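Local coordinates for protein putative thioesterase II (Thermobifida fusca, PDB 3BBJ) that probably hydrolyses acyl-CoA or related acyl thioesters, as a putative thioesterase built from two hotdog domains in one chain, at residues T34-L45 and Y63-S71; A149-S159 and E173-D184. All coordinates share one frame; numbering follows the deposited sequence.

Interaction 1 of 2, residues T34-L45 and Y63-S71; sequences TAMNGGYLMTVL and YHFHRPASS. With SO4 (sulfate ion), chain C.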
loop_
_atom_site.group_PDB
_atom_site.type_symbol
_atom_site.label_atom_id
_atom_site.label_comp_id
_atom_site.label_asym_id
_atom_site.label_seq_id
_atom_site.Cartn_x
_atom_site.Cartn_y
_atom_site.Cartn_z
ATOM N N THR A 34 20.781 -6.278 -14.688
ATOM C CA THR A 34 20.854 -5.142 -15.617
ATOM C C THR A 34 20.033 -3.926 -15.140
ATOM O O THR A 34 20.175 -2.811 -15.675
ATOM C CB THR A 34 20.378 -5.542 -17.026
ATOM O OG1 THR A 34 19.021 -6.015 -16.970
ATOM C CG2 THR A 34 21.314 -6.610 -17.641
ATOM N N ALA A 35 19.167 -4.146 -14.150
ATOM C CA ALA A 35 18.332 -3.071 -13.605
ATOM C C ALA A 35 18.786 -2.680 -12.211
ATOM O O ALA A 35 19.317 -3.489 -11.468
ATOM C CB ALA A 35 16.864 -3.483 -13.586
HETATM N N MSE A 36 18.559 -1.422 -11.865
HETATM C CA MSE A 36 18.780 -0.946 -10.501
HETATM C C MSE A 36 17.738 -1.477 -9.526
HETATM O O MSE A 36 16.559 -1.608 -9.845
HETATM C CB MSE A 36 18.700 0.560 -10.492
HETATM C CG MSE A 36 19.810 1.211 -11.253
HETATM SE SE MSE A 36 21.367 1.202 -10.153
HETATM C CE MSE A 36 22.557 1.524 -11.484
ATOM N N ASN A 37 18.178 -1.774 -8.315
ATOM C CA ASN A 37 17.258 -2.137 -7.233
ATOM C C ASN A 37 16.205 -1.010 -7.032
ATOM O O ASN A 37 16.542 0.193 -7.055
ATOM C CB ASN A 37 18.060 -2.396 -5.953
ATOM C CG ASN A 37 17.189 -2.426 -4.707
ATOM O OD1 ASN A 37 17.052 -1.414 -4.011
ATOM N ND2 ASN A 37 16.594 -3.579 -4.424
ATOM N N GLY A 38 14.939 -1.411 -6.853
ATOM C CA GLY A 38 13.827 -0.485 -6.712
ATOM C C GLY A 38 13.931 0.417 -5.489
ATOM O O GLY A 38 13.665 1.616 -5.577
ATOM N N GLY A 39 14.325 -0.152 -4.356
ATOM C CA GLY A 39 14.478 0.605 -3.119
ATOM C C GLY A 39 15.483 1.739 -3.212
ATOM O O GLY A 39 15.325 2.783 -2.566
ATOM N N TYR A 40 16.525 1.532 -4.005
ATOM C CA TYR A 40 17.527 2.570 -4.219
ATOM C C TYR A 40 16.923 3.764 -4.965
ATOM O O TYR A 40 17.198 4.907 -4.626
ATOM C CB TYR A 40 18.750 1.984 -4.958
ATOM C CG TYR A 40 19.752 3.030 -5.425
ATOM C CD1 TYR A 40 20.526 3.743 -4.519
ATOM C CD2 TYR A 40 19.908 3.304 -6.784
ATOM C CE1 TYR A 40 21.424 4.691 -4.956
ATOM C CE2 TYR A 40 20.803 4.250 -7.227
ATOM C CZ TYR A 40 21.562 4.944 -6.319
ATOM O OH TYR A 40 22.469 5.879 -6.789
ATOM N N LEU A 41 16.089 3.486 -5.959
ATOM C CA LEU A 41 15.416 4.527 -6.731
ATOM C C LEU A 41 14.374 5.250 -5.868
ATOM O O LEU A 41 14.093 6.441 -6.071
ATOM C CB LEU A 41 14.737 3.938 -7.963
ATOM C CG LEU A 41 15.549 3.038 -8.907
ATOM C CD1 LEU A 41 14.669 2.658 -10.059
ATOM C CD2 LEU A 41 16.835 3.703 -9.431
HETATM N N MSE A 42 13.798 4.523 -4.903
HETATM C CA MSE A 42 12.873 5.132 -3.944
HETATM C C MSE A 42 13.568 6.150 -3.035
HETATM O O MSE A 42 13.040 7.232 -2.786
HETATM C CB MSE A 42 12.168 4.054 -3.125
HETATM C CG MSE A 42 10.985 3.412 -3.905
HETATM SE SE MSE A 42 10.315 1.735 -3.196
HETATM C CE MSE A 42 10.432 2.142 -1.305
ATOM N N THR A 43 14.759 5.789 -2.578
ATOM C CA THR A 43 15.572 6.584 -1.678
ATOM C C THR A 43 15.880 7.947 -2.290
ATOM O O THR A 43 15.802 8.989 -1.626
ATOM C CB THR A 43 16.896 5.823 -1.366
ATOM O OG1 THR A 43 16.612 4.679 -0.538
ATOM C CG2 THR A 43 17.879 6.711 -0.664
ATOM N N VAL A 44 16.223 7.912 -3.570
ATOM C CA VAL A 44 16.534 9.107 -4.347
ATOM C C VAL A 44 15.284 9.962 -4.550
ATOM O O VAL A 44 15.335 11.190 -4.418
ATOM C CB VAL A 44 17.162 8.715 -5.708
ATOM C CG1 VAL A 44 17.019 9.838 -6.725
ATOM C CG2 VAL A 44 18.630 8.328 -5.525
ATOM N N LEU A 45 14.162 9.323 -4.872
ATOM C CA LEU A 45 12.923 10.049 -5.063
ATOM C C LEU A 45 12.450 10.618 -3.735
ATOM O O LEU A 45 11.951 11.741 -3.688
ATOM C CB LEU A 45 11.839 9.161 -5.668
ATOM C CG LEU A 45 11.939 8.737 -7.137
ATOM C CD1 LEU A 45 10.591 8.104 -7.542
ATOM C CD2 LEU A 45 12.290 9.910 -8.067
ATOM N N TYR A 63 4.650 4.121 -4.757
ATOM C CA TYR A 63 5.473 4.158 -5.940
ATOM C C TYR A 63 4.960 3.178 -6.993
ATOM O O TYR A 63 4.663 2.006 -6.695
ATOM C CB TYR A 63 6.907 3.781 -5.581
ATOM C CG TYR A 63 7.626 4.693 -4.602
ATOM C CD1 TYR A 63 8.332 5.801 -5.061
ATOM C CD2 TYR A 63 7.676 4.402 -3.236
ATOM C CE1 TYR A 63 9.002 6.628 -4.208
ATOM C CE2 TYR A 63 8.375 5.225 -2.358
ATOM C CZ TYR A 63 9.025 6.352 -2.861
ATOM O OH TYR A 63 9.726 7.202 -2.039
ATOM N N HIS A 64 4.894 3.660 -8.233
ATOM C CA HIS A 64 4.539 2.828 -9.389
ATOM C C HIS A 64 5.733 2.741 -10.319
ATOM O O HIS A 64 6.259 3.769 -10.716
ATOM C CB HIS A 64 3.315 3.399 -10.087
ATOM C CG HIS A 64 2.047 3.129 -9.341
ATOM N ND1 HIS A 64 1.164 2.142 -9.715
ATOM C CD2 HIS A 64 1.554 3.661 -8.195
ATOM C CE1 HIS A 64 0.150 2.128 -8.867
ATOM N NE2 HIS A 64 0.369 3.028 -7.928
ATOM N N PHE A 65 6.162 1.514 -10.635
ATOM C CA PHE A 65 7.381 1.248 -11.417
ATOM C C PHE A 65 7.004 0.971 -12.841
ATOM O O PHE A 65 6.238 0.056 -13.102
ATOM C CB PHE A 65 8.138 0.031 -10.859
ATOM C CG PHE A 65 8.698 0.257 -9.497
ATOM C CD1 PHE A 65 7.900 0.130 -8.379
ATOM C CD2 PHE A 65 10.028 0.636 -9.330
ATOM C CE1 PHE A 65 8.421 0.395 -7.099
ATOM C CE2 PHE A 65 10.552 0.879 -8.058
ATOM C CZ PHE A 65 9.750 0.762 -6.947
ATOM N N HIS A 66 7.549 1.747 -13.768
ATOM C CA HIS A 66 7.170 1.627 -15.171
ATOM C C HIS A 66 8.177 0.831 -15.979
ATOM O O HIS A 66 7.782 -0.047 -16.774
ATOM C CB HIS A 66 7.003 3.018 -15.789
ATOM C CG HIS A 66 6.051 3.889 -15.039
ATOM N ND1 HIS A 66 4.784 3.477 -14.696
ATOM C CD2 HIS A 66 6.178 5.150 -14.567
ATOM C CE1 HIS A 66 4.167 4.449 -14.055
ATOM N NE2 HIS A 66 4.997 5.473 -13.952
ATOM N N ARG A 67 9.461 1.151 -15.769
ATOM C CA ARG A 67 10.578 0.553 -16.501
ATOM C C ARG A 67 11.817 0.447 -15.635
ATOM O O ARG A 67 11.977 1.225 -14.687
ATOM C CB ARG A 67 10.987 1.444 -17.682
ATOM C CG ARG A 67 9.955 1.666 -18.761
ATOM C CD ARG A 67 10.439 2.712 -19.745
ATOM N NE ARG A 67 9.380 3.043 -20.700
ATOM C CZ ARG A 67 8.385 3.907 -20.486
ATOM N NH1 ARG A 67 8.278 4.570 -19.343
ATOM N NH2 ARG A 67 7.479 4.109 -21.438
ATOM N N PRO A 68 12.724 -0.495 -15.973
ATOM C CA PRO A 68 14.001 -0.599 -15.258
ATOM C C PRO A 68 14.911 0.564 -15.576
ATOM O O PRO A 68 14.891 1.051 -16.700
ATOM C CB PRO A 68 14.633 -1.856 -15.859
ATOM C CG PRO A 68 14.060 -1.925 -17.237
ATOM C CD PRO A 68 12.624 -1.521 -17.030
ATOM N N ALA A 69 15.695 0.995 -14.599
ATOM C CA ALA A 69 16.768 1.962 -14.816
ATOM C C ALA A 69 18.127 1.261 -14.791
ATOM O O ALA A 69 18.278 0.163 -14.233
ATOM C CB ALA A 69 16.743 3.052 -13.755
ATOM N N SER A 70 19.114 1.908 -15.404
ATOM C CA SER A 70 20.482 1.422 -15.388
ATOM C C SER A 70 21.384 2.479 -14.738
ATOM O O SER A 70 20.921 3.538 -14.339
ATOM C CB SER A 70 20.950 1.054 -16.802
ATOM O OG SER A 70 20.600 2.047 -17.739
ATOM N N SER A 71 22.665 2.184 -14.611
ATOM C CA SER A 71 23.589 3.142 -14.020
ATOM C C SER A 71 23.769 4.419 -14.861
ATOM O O SER A 71 23.422 4.478 -16.050
ATOM C CB SER A 71 24.955 2.498 -13.744
ATOM O OG SER A 71 25.710 2.273 -14.932
HETATM S S SO4 C . 8.885 1.659 -24.211
HETATM O O1 SO4 C . 9.008 0.731 -23.083
HETATM O O2 SO4 C . 8.868 0.880 -25.452
HETATM O O3 SO4 C . 7.632 2.409 -24.117
HETATM O O4 SO4 C . 10.008 2.603 -24.218
HETATM O O HOH W 1 15.388 -0.727 -11.982
#

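Interaction 2 of 2, residues A149-S159 and E173-D184; sequences ARVDVDFSPDS and ELCGYVDLSARD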
loop_
_atom_site.group_PDB
_atom_site.type_symbol
_atom_site.label_atom_id
_atom_site.label_comp_id
_atom_site.label_asym_id
_atom_site.label_seq_id
_atom_site.Cartn_x
_atom_site.Cartn_y
_atom_site.Cartn_z
ATOM N N ALA A 149 26.160 -6.711 -1.993
ATOM C CA ALA A 149 27.286 -6.158 -1.207
ATOM C C ALA A 149 27.009 -4.767 -0.620
ATOM O O ALA A 149 27.869 -4.188 0.048
ATOM C CB ALA A 149 28.555 -6.116 -2.063
ATOM N N ARG A 150 25.812 -4.244 -0.880
ATOM C CA ARG A 150 25.389 -2.919 -0.389
ATOM C C ARG A 150 24.689 -2.978 0.990
ATOM O O ARG A 150 24.594 -1.958 1.711
ATOM C CB ARG A 150 24.442 -2.268 -1.404
ATOM C CG ARG A 150 24.986 -2.130 -2.842
ATOM C CD ARG A 150 26.149 -1.110 -2.927
ATOM N NE ARG A 150 27.417 -1.669 -2.446
ATOM C CZ ARG A 150 28.316 -2.314 -3.195
ATOM N NH1 ARG A 150 28.137 -2.493 -4.498
ATOM N NH2 ARG A 150 29.413 -2.779 -2.624
ATOM N N VAL A 151 24.245 -4.179 1.355
ATOM C CA VAL A 151 23.541 -4.400 2.596
ATOM C C VAL A 151 24.004 -5.683 3.251
ATOM O O VAL A 151 24.309 -6.670 2.563
ATOM C CB VAL A 151 22.000 -4.537 2.355
ATOM C CG1 VAL A 151 21.327 -3.163 2.224
ATOM C CG2 VAL A 151 21.729 -5.417 1.114
ATOM N N ASP A 152 24.024 -5.669 4.586
ATOM C CA ASP A 152 24.316 -6.863 5.371
ATOM C C ASP A 152 22.946 -7.324 5.826
ATOM O O ASP A 152 22.177 -6.527 6.345
ATOM C CB ASP A 152 25.197 -6.568 6.590
ATOM C CG ASP A 152 26.646 -6.275 6.230
ATOM O OD1 ASP A 152 27.070 -6.580 5.091
ATOM O OD2 ASP A 152 27.366 -5.732 7.104
ATOM N N VAL A 153 22.630 -8.592 5.577
ATOM C CA VAL A 153 21.344 -9.163 5.921
ATOM C C VAL A 153 21.579 -10.434 6.724
ATOM O O VAL A 153 22.151 -11.389 6.224
ATOM C CB VAL A 153 20.562 -9.495 4.655
ATOM C CG1 VAL A 153 19.202 -10.072 5.000
ATOM C CG2 VAL A 153 20.429 -8.246 3.781
ATOM N N ASP A 154 21.148 -10.423 7.977
ATOM C CA ASP A 154 21.283 -11.558 8.872
ATOM C C ASP A 154 19.936 -12.215 8.943
ATOM O O ASP A 154 18.941 -11.537 9.209
ATOM C CB ASP A 154 21.643 -11.071 10.271
ATOM C CG ASP A 154 22.970 -10.331 10.309
ATOM O OD1 ASP A 154 24.019 -10.989 10.115
ATOM O OD2 ASP A 154 22.952 -9.102 10.549
ATOM N N PHE A 155 19.894 -13.519 8.713
ATOM C CA PHE A 155 18.648 -14.271 8.732
ATOM C C PHE A 155 18.549 -15.123 9.988
ATOM O O PHE A 155 19.549 -15.643 10.457
ATOM C CB PHE A 155 18.600 -15.206 7.529
ATOM C CG PHE A 155 18.770 -14.517 6.212
ATOM C CD1 PHE A 155 17.691 -13.901 5.593
ATOM C CD2 PHE A 155 19.999 -14.514 5.566
ATOM C CE1 PHE A 155 17.829 -13.281 4.356
ATOM C CE2 PHE A 155 20.152 -13.894 4.333
ATOM C CZ PHE A 155 19.063 -13.280 3.723
ATOM N N SER A 156 17.344 -15.280 10.525
ATOM C CA SER A 156 17.142 -16.244 11.586
ATOM C C SER A 156 17.560 -17.610 11.019
ATOM O O SER A 156 17.599 -17.779 9.800
ATOM C CB SER A 156 15.680 -16.299 12.008
ATOM O OG SER A 156 14.863 -16.676 10.915
ATOM N N PRO A 157 17.892 -18.580 11.893
ATOM C CA PRO A 157 18.198 -19.930 11.422
ATOM C C PRO A 157 17.111 -20.545 10.531
ATOM O O PRO A 157 17.410 -21.146 9.499
ATOM C CB PRO A 157 18.342 -20.723 12.728
ATOM C CG PRO A 157 18.789 -19.735 13.710
ATOM C CD PRO A 157 18.049 -18.476 13.359
ATOM N N ASP A 158 15.853 -20.390 10.914
ATOM C CA ASP A 158 14.774 -20.921 10.095
ATOM C C ASP A 158 14.698 -20.238 8.734
ATOM O O ASP A 158 14.357 -20.876 7.731
ATOM C CB ASP A 158 13.431 -20.784 10.814
ATOM C CG ASP A 158 13.266 -21.780 11.934
ATOM O OD1 ASP A 158 14.065 -22.737 11.991
ATOM O OD2 ASP A 158 12.331 -21.607 12.747
ATOM N N SER A 159 14.986 -18.941 8.696
ATOM C CA SER A 159 14.955 -18.208 7.428
ATOM C C SER A 159 16.094 -18.653 6.513
ATOM O O SER A 159 15.903 -18.840 5.301
ATOM C CB SER A 159 15.020 -16.708 7.681
ATOM O OG SER A 159 13.903 -16.320 8.446
ATOM N N GLU A 173 7.904 -17.086 5.121
ATOM C CA GLU A 173 8.234 -16.089 6.113
ATOM C C GLU A 173 9.750 -15.937 6.261
ATOM O O GLU A 173 10.467 -16.920 6.411
ATOM C CB GLU A 173 7.606 -16.484 7.451
ATOM C CG GLU A 173 7.927 -15.528 8.619
ATOM C CD GLU A 173 7.132 -15.828 9.897
ATOM O OE1 GLU A 173 5.880 -15.927 9.814
ATOM O OE2 GLU A 173 7.764 -15.926 10.984
ATOM N N LEU A 174 10.245 -14.710 6.203
ATOM C CA LEU A 174 11.658 -14.469 6.468
ATOM C C LEU A 174 11.759 -13.441 7.570
ATOM O O LEU A 174 10.906 -12.575 7.690
ATOM C CB LEU A 174 12.407 -13.985 5.217
ATOM C CG LEU A 174 12.486 -14.974 4.052
ATOM C CD1 LEU A 174 12.850 -14.269 2.742
ATOM C CD2 LEU A 174 13.476 -16.086 4.362
ATOM N N CYS A 175 12.783 -13.564 8.398
ATOM C CA CYS A 175 13.050 -12.550 9.403
ATOM C C CYS A 175 14.516 -12.518 9.797
ATOM O O CYS A 175 15.314 -13.410 9.471
ATOM C CB CYS A 175 12.169 -12.735 10.631
ATOM S SG CYS A 175 12.494 -14.232 11.519
ATOM N N GLY A 176 14.878 -11.461 10.492
ATOM C CA GLY A 176 16.248 -11.260 10.851
ATOM C C GLY A 176 16.519 -9.783 10.957
ATOM O O GLY A 176 15.642 -9.016 11.337
ATOM N N TYR A 177 17.749 -9.400 10.628
ATOM C CA TYR A 177 18.199 -8.024 10.733
ATOM C C TYR A 177 18.798 -7.553 9.413
ATOM O O TYR A 177 19.410 -8.332 8.682
ATOM C CB TYR A 177 19.209 -7.912 11.885
ATOM C CG TYR A 177 18.619 -8.391 13.189
ATOM C CD1 TYR A 177 18.504 -9.753 13.449
ATOM C CD2 TYR A 177 18.129 -7.492 14.135
ATOM C CE1 TYR A 177 17.938 -10.219 14.609
ATOM C CE2 TYR A 177 17.549 -7.944 15.316
ATOM C CZ TYR A 177 17.462 -9.313 15.549
ATOM O OH TYR A 177 16.900 -9.788 16.708
ATOM N N VAL A 178 18.602 -6.276 9.116
ATOM C CA VAL A 178 19.131 -5.672 7.903
ATOM C C VAL A 178 19.681 -4.296 8.185
ATOM O O VAL A 178 19.172 -3.575 9.056
ATOM C CB VAL A 178 18.054 -5.535 6.824
ATOM C CG1 VAL A 178 16.819 -4.664 7.327
ATOM C CG2 VAL A 178 18.667 -4.987 5.549
ATOM N N ASP A 179 20.727 -3.938 7.446
ATOM C CA ASP A 179 21.364 -2.623 7.548
ATOM C C ASP A 179 22.245 -2.448 6.322
ATOM O O ASP A 179 22.468 -3.408 5.577
ATOM C CB ASP A 179 22.222 -2.555 8.825
ATOM C CG ASP A 179 22.413 -1.119 9.353
ATOM O OD1 ASP A 179 22.181 -0.134 8.606
ATOM O OD2 ASP A 179 22.791 -0.992 10.543
ATOM N N LEU A 180 22.724 -1.234 6.101
ATOM C CA LEU A 180 23.760 -0.982 5.097
ATOM C C LEU A 180 25.007 -1.814 5.441
ATOM O O LEU A 180 25.281 -2.087 6.604
ATOM C CB LEU A 180 24.126 0.507 5.062
ATOM C CG LEU A 180 23.022 1.478 4.608
ATOM C CD1 LEU A 180 23.466 2.925 4.776
ATOM C CD2 LEU A 180 22.656 1.183 3.163
ATOM N N SER A 181 25.760 -2.219 4.424
ATOM C CA SER A 181 26.890 -3.112 4.644
ATOM C C SER A 181 28.081 -2.450 5.388
ATOM O O SER A 181 28.358 -1.240 5.260
ATOM C CB SER A 181 27.362 -3.699 3.302
ATOM O OG SER A 181 28.038 -2.722 2.498
ATOM N N ALA A 182 28.773 -3.283 6.160
ATOM C CA ALA A 182 30.008 -2.911 6.832
ATOM C C ALA A 182 30.993 -2.449 5.764
ATOM O O ALA A 182 31.602 -1.392 5.892
ATOM C CB ALA A 182 30.558 -4.105 7.616
ATOM N N ARG A 183 31.091 -3.237 4.690
ATOM C CA ARG A 183 31.942 -2.951 3.535
ATOM C C ARG A 183 31.832 -1.522 2.986
ATOM O O ARG A 183 32.827 -0.914 2.608
ATOM C CB ARG A 183 31.559 -3.925 2.422
ATOM C CG ARG A 183 32.387 -3.808 1.167
ATOM C CD ARG A 183 31.828 -4.644 0.049
ATOM N NE ARG A 183 32.622 -4.466 -1.158
ATOM C CZ ARG A 183 32.693 -5.336 -2.156
ATOM N NH1 ARG A 183 32.001 -6.469 -2.113
ATOM N NH2 ARG A 183 33.452 -5.070 -3.206
ATOM N N ASP A 184 30.609 -1.014 2.900
ATOM C CA ASP A 184 30.345 0.306 2.319
ATOM C C ASP A 184 30.437 1.443 3.321
ATOM O O ASP A 184 30.234 2.621 2.949
ATOM C CB ASP A 184 28.951 0.349 1.719
ATOM C CG ASP A 184 28.823 -0.479 0.490
ATOM O OD1 ASP A 184 29.826 -1.103 0.095
ATOM O OD2 ASP A 184 27.702 -0.500 -0.082
HETATM O O HOH W 2 25.218 0.783 0.444
#

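Interaction 1 of 2, residues T34-L45 and Y63-S71
In the N-terminal hotdog domain, the central helix starting at Gly38 lies on the strand ending at Phe65, and Met42, modelled as selenomethionine, rests on Tyr63. Met42 CG stands 3.4 Å from the centroid of the Tyr63 ring, almost on the ring normal, a CH-pi contact over one face. From there the chain runs on nearly extended (chi2 164°) to Met42 SE, which lies oblique to the Tyr63 ring and meets the edge of the Phe65 ring in that ring's plane, 3.9 Å from Phe65 CZ; both are Met-aromatic contacts. Leu45 CD1 reaches the edge of Tyr63, 4.0 Å from Tyr63 CE1. Replacing Tyr63 by an alanine would probably leave Met42 without the face it lies on and open a gap beneath the helix. Gly38, bare of a side chain, lets its CA come within 3.8 Å of Phe65 CE2. Asn37 N-caps the helix, its OD1 accepting from Tyr40 N, while the second subunit packs against the strand at His64. Beyond the strand, Ala35 CB touches Pro68 CB, and Met36 N donates to Ala69 O at 2.9 Å. One water completes this junction, donating to Met36 O at 2.6 Å and accepting from Ala69 N at 3.1 Å.

Interaction 2 of 2, residues A149-S159 and E173-D184
Strands 151-155 and 173-180 run antiparallel, their axes 4.6 Å apart at closest approach, with Asp152-Asp179 and Asp154-Tyr177 as hydrogen-bonded pairs and Val153-Val178 as a non-hydrogen-bonded pair between them. Val153 and Val178 lie side by side, their CG2 atoms 4.1 Å apart, on the face where Phe235 and Leu233 of strand 233-243 also pack. Gly176 tucks its CA against Asp154 O at 3.2 Å, a place where a CB would clash. At one end Arg150 folds back through bends at chi2 (-68°) and chi3 (78°) and grips the Asp184 carboxylate side-on: Arg150 NE meets Asp184 OD2 at 2.7 Å and Arg150 NH2 meets Asp184 OD1 at 3.2 Å, each on a syn lone pair, with the two planes only 25° apart. A water bridges Arg150 O and Asp184 OD2. Ser181 OG donates to Ala149 O at 2.9 Å and accepts from Asp184 N in an ST motif, which helps set the carboxylate-bearing turn. Asp152 OD2 takes Ala182 N from above its carboxylate plane; Asp154 is held by Gln129 and by a salt bridge to Arg134. At the other end Ser159 OG donates to Ser156 OG and accepts from Cys175 N at 3.0 Å, tying the capped start of helix 157-163 to the strand. Such antiparallel pairing, continued by strand 233-243, is typical of the hotdog sheet, here in the C-terminal acyl-CoA thioesterase domain.

Interaction 1 belongs to the N-terminal hotdog domain and interaction 2 to the C-terminal one; their centres lie about 21 Å apart and their nearest atoms about 8 Å, without touching. The first sets a helix on a strand, joined mainly by apolar and aromatic side chains, with a single direct hydrogen bond in the loops beside it. The second pairs neighbouring strands through many backbone bonds and places its salt bridge and serines at the ends. Interaction 2 is the more buried, although Ala182 and Arg183 reach the surface; interaction 1 is partly buried, with Thr34 and Pro68 exposed. The second subunit comes close to residues of interaction 1 alone.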